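Long-range contact in T-cell surface glycoprotein CD1A1 antigen (Gallus gallus, PDB 3JVG), which probably presents lipid antigens to T cells, as other CD1 proteins do, through an MHC class I-like ectodomain: residues M7-H12 and Q92-C97. Residues are numbered along the deposited sequence; the frame is centred on the assembly and turned at random.
Sequences MLKLLH and QSSIGC
Gln92 lies against His12 in an antiparallel pairing of two strands. Gln92 CB lies 3.5 Å from His12 O, and the side-chain amide of Gln92 hydrogen-bonds the chain of another protein. Ser93 and His12 form a hydrogen-bonded pair with two backbone bonds. A third bond joins their side chains: Ser93 OG sits at the edge of the imidazole, near its plane, 2.8 Å from His12 ND1. The angle of 137° is bent, and either atom could be the donor. Ser93 OG also bonds Tyr71 OH, and the His12 ring packs edge-to-face with Tyr71 and Phe75. Tyr71 and Phe75 belong to helix 58-82, so this helix holds the polar pair from its own side of the sheet. Ser94 faces Leu11 in a non-hydrogen-bonded pair. The hydroxyl of Ser94 stands anti to its own N (chi1 179°). Ser94 OG thereby lies 3.6 Å from Leu11 CD2, and Lys9 CD is also near. Ile95 pairs with Leu10; the bond from Leu10 N to Ile95 O is 2.7 Å long. Gly96 lies against Lys9, and Gly96 CA comes within 3.2 Å of Leu8 O, a close CA-H...O contact. Cys97 makes two backbone bonds to Leu8, and its SG forms a disulfide with Cys162 of helix 148-172. The pair is central in the MHC-like platform, with strand 21-30 beside 7-12 and strand 105-113 beside 92-97. Leu8, His12, Ser93, Ile95 and Cys97 meet helices 58-82 and 148-172, which rest on this face as groove walls. Lys9, Leu11, Gln92 and Ser94 lie on the opposite face, toward the chain of another protein.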
loop_
_atom_site.group_PDB
_atom_site.type_symbol
_atom_site.label_atom_id
_atom_site.label_comp_id
_atom_site.label_asym_id
_atom_site.label_seq_id
_atom_site.Cartn_x
_atom_site.Cartn_y
_atom_site.Cartn_z
ATOM N N MET A 7 4.256 7.313 -11.943
ATOM C CA MET A 7 4.083 8.141 -10.767
ATOM C C MET A 7 5.260 7.965 -9.832
ATOM O O MET A 7 5.714 6.859 -9.583
ATOM C CB MET A 7 2.795 7.733 -10.055
ATOM C CG MET A 7 2.626 8.255 -8.648
ATOM S SD MET A 7 0.971 7.918 -7.950
ATOM C CE MET A 7 -0.019 9.108 -8.842
ATOM N N LEU A 8 5.706 9.068 -9.278
ATOM C CA LEU A 8 6.731 9.076 -8.277
ATOM C C LEU A 8 6.007 9.635 -7.077
ATOM O O LEU A 8 5.434 10.757 -7.196
ATOM C CB LEU A 8 7.870 10.040 -8.674
ATOM C CG LEU A 8 8.978 10.190 -7.642
ATOM C CD1 LEU A 8 9.337 8.811 -7.209
ATOM C CD2 LEU A 8 10.104 10.771 -8.288
ATOM N N LYS A 9 6.073 8.927 -5.949
ATOM C CA LYS A 9 5.366 9.348 -4.773
ATOM C C LYS A 9 6.171 9.223 -3.471
ATOM O O LYS A 9 6.707 8.142 -3.140
ATOM C CB LYS A 9 4.077 8.540 -4.613
ATOM C CG LYS A 9 3.178 9.067 -3.568
ATOM C CD LYS A 9 2.108 8.034 -3.174
ATOM C CE LYS A 9 0.999 7.880 -4.151
ATOM N NZ LYS A 9 0.394 6.488 -3.993
ATOM N N LEU A 10 6.217 10.300 -2.719
ATOM C CA LEU A 10 6.874 10.273 -1.429
ATOM C C LEU A 10 5.811 10.371 -0.368
ATOM O O LEU A 10 5.001 11.326 -0.377
ATOM C CB LEU A 10 7.828 11.455 -1.280
ATOM C CG LEU A 10 8.956 11.571 -2.331
ATOM C CD1 LEU A 10 9.762 12.863 -2.078
ATOM C CD2 LEU A 10 9.905 10.313 -2.299
ATOM N N LEU A 11 5.866 9.449 0.576
ATOM C CA LEU A 11 4.913 9.379 1.660
ATOM C C LEU A 11 5.643 9.644 2.978
ATOM O O LEU A 11 6.760 9.105 3.254
ATOM C CB LEU A 11 4.357 7.968 1.683
ATOM C CG LEU A 11 3.491 7.455 0.523
ATOM C CD1 LEU A 11 2.899 6.049 0.898
ATOM C CD2 LEU A 11 2.284 8.524 0.086
ATOM N N HIS A 12 5.031 10.424 3.831
ATOM C CA HIS A 12 5.597 10.655 5.150
ATOM C C HIS A 12 4.465 10.566 6.181
ATOM O O HIS A 12 3.275 10.863 5.878
ATOM C CB HIS A 12 6.296 12.013 5.116
ATOM C CG HIS A 12 6.189 12.840 6.374
ATOM N ND1 HIS A 12 5.156 13.739 6.590
ATOM C CD2 HIS A 12 7.045 12.995 7.421
ATOM C CE1 HIS A 12 5.359 14.375 7.733
ATOM N NE2 HIS A 12 6.489 13.934 8.264
ATOM N N GLN A 92 0.116 13.149 8.071
ATOM C CA GLN A 92 0.696 12.518 6.916
ATOM C C GLN A 92 0.903 13.498 5.751
ATOM O O GLN A 92 0.170 14.531 5.627
ATOM C CB GLN A 92 -0.175 11.313 6.492
ATOM C CG GLN A 92 -0.415 10.271 7.593
ATOM C CD GLN A 92 -1.689 9.472 7.331
ATOM O OE1 GLN A 92 -2.750 9.853 7.820
ATOM N NE2 GLN A 92 -1.611 8.445 6.459
ATOM N N SER A 93 1.900 13.194 4.908
ATOM C CA SER A 93 2.074 13.888 3.621
ATOM C C SER A 93 2.190 12.904 2.510
ATOM O O SER A 93 2.808 11.867 2.696
ATOM C CB SER A 93 3.385 14.713 3.495
ATOM O OG SER A 93 3.783 15.304 4.667
ATOM N N SER A 94 1.701 13.303 1.332
ATOM C CA SER A 94 1.831 12.538 0.086
ATOM C C SER A 94 2.264 13.583 -0.919
ATOM O O SER A 94 1.554 14.591 -1.112
ATOM C CB SER A 94 0.485 11.946 -0.279
ATOM O OG SER A 94 0.496 11.193 -1.481
ATOM N N ILE A 95 3.439 13.386 -1.549
ATOM C CA ILE A 95 4.004 14.425 -2.388
ATOM C C ILE A 95 4.581 13.785 -3.617
ATOM O O ILE A 95 5.312 12.772 -3.491
ATOM C CB ILE A 95 5.178 15.164 -1.658
ATOM C CG1 ILE A 95 4.750 15.671 -0.270
ATOM C CG2 ILE A 95 5.602 16.404 -2.441
ATOM C CD1 ILE A 95 5.909 16.435 0.484
ATOM N N GLY A 96 4.307 14.352 -4.792
ATOM C CA GLY A 96 4.822 13.713 -6.005
ATOM C C GLY A 96 4.286 14.245 -7.322
ATOM O O GLY A 96 3.743 15.342 -7.361
ATOM N N CYS A 97 4.413 13.449 -8.388
ATOM C CA CYS A 97 3.954 13.855 -9.694
ATOM C C CYS A 97 3.689 12.622 -10.482
ATOM O O CYS A 97 4.241 11.557 -10.162
ATOM C CB CYS A 97 4.986 14.740 -10.426
ATOM S SG CYS A 97 6.638 13.937 -10.607
#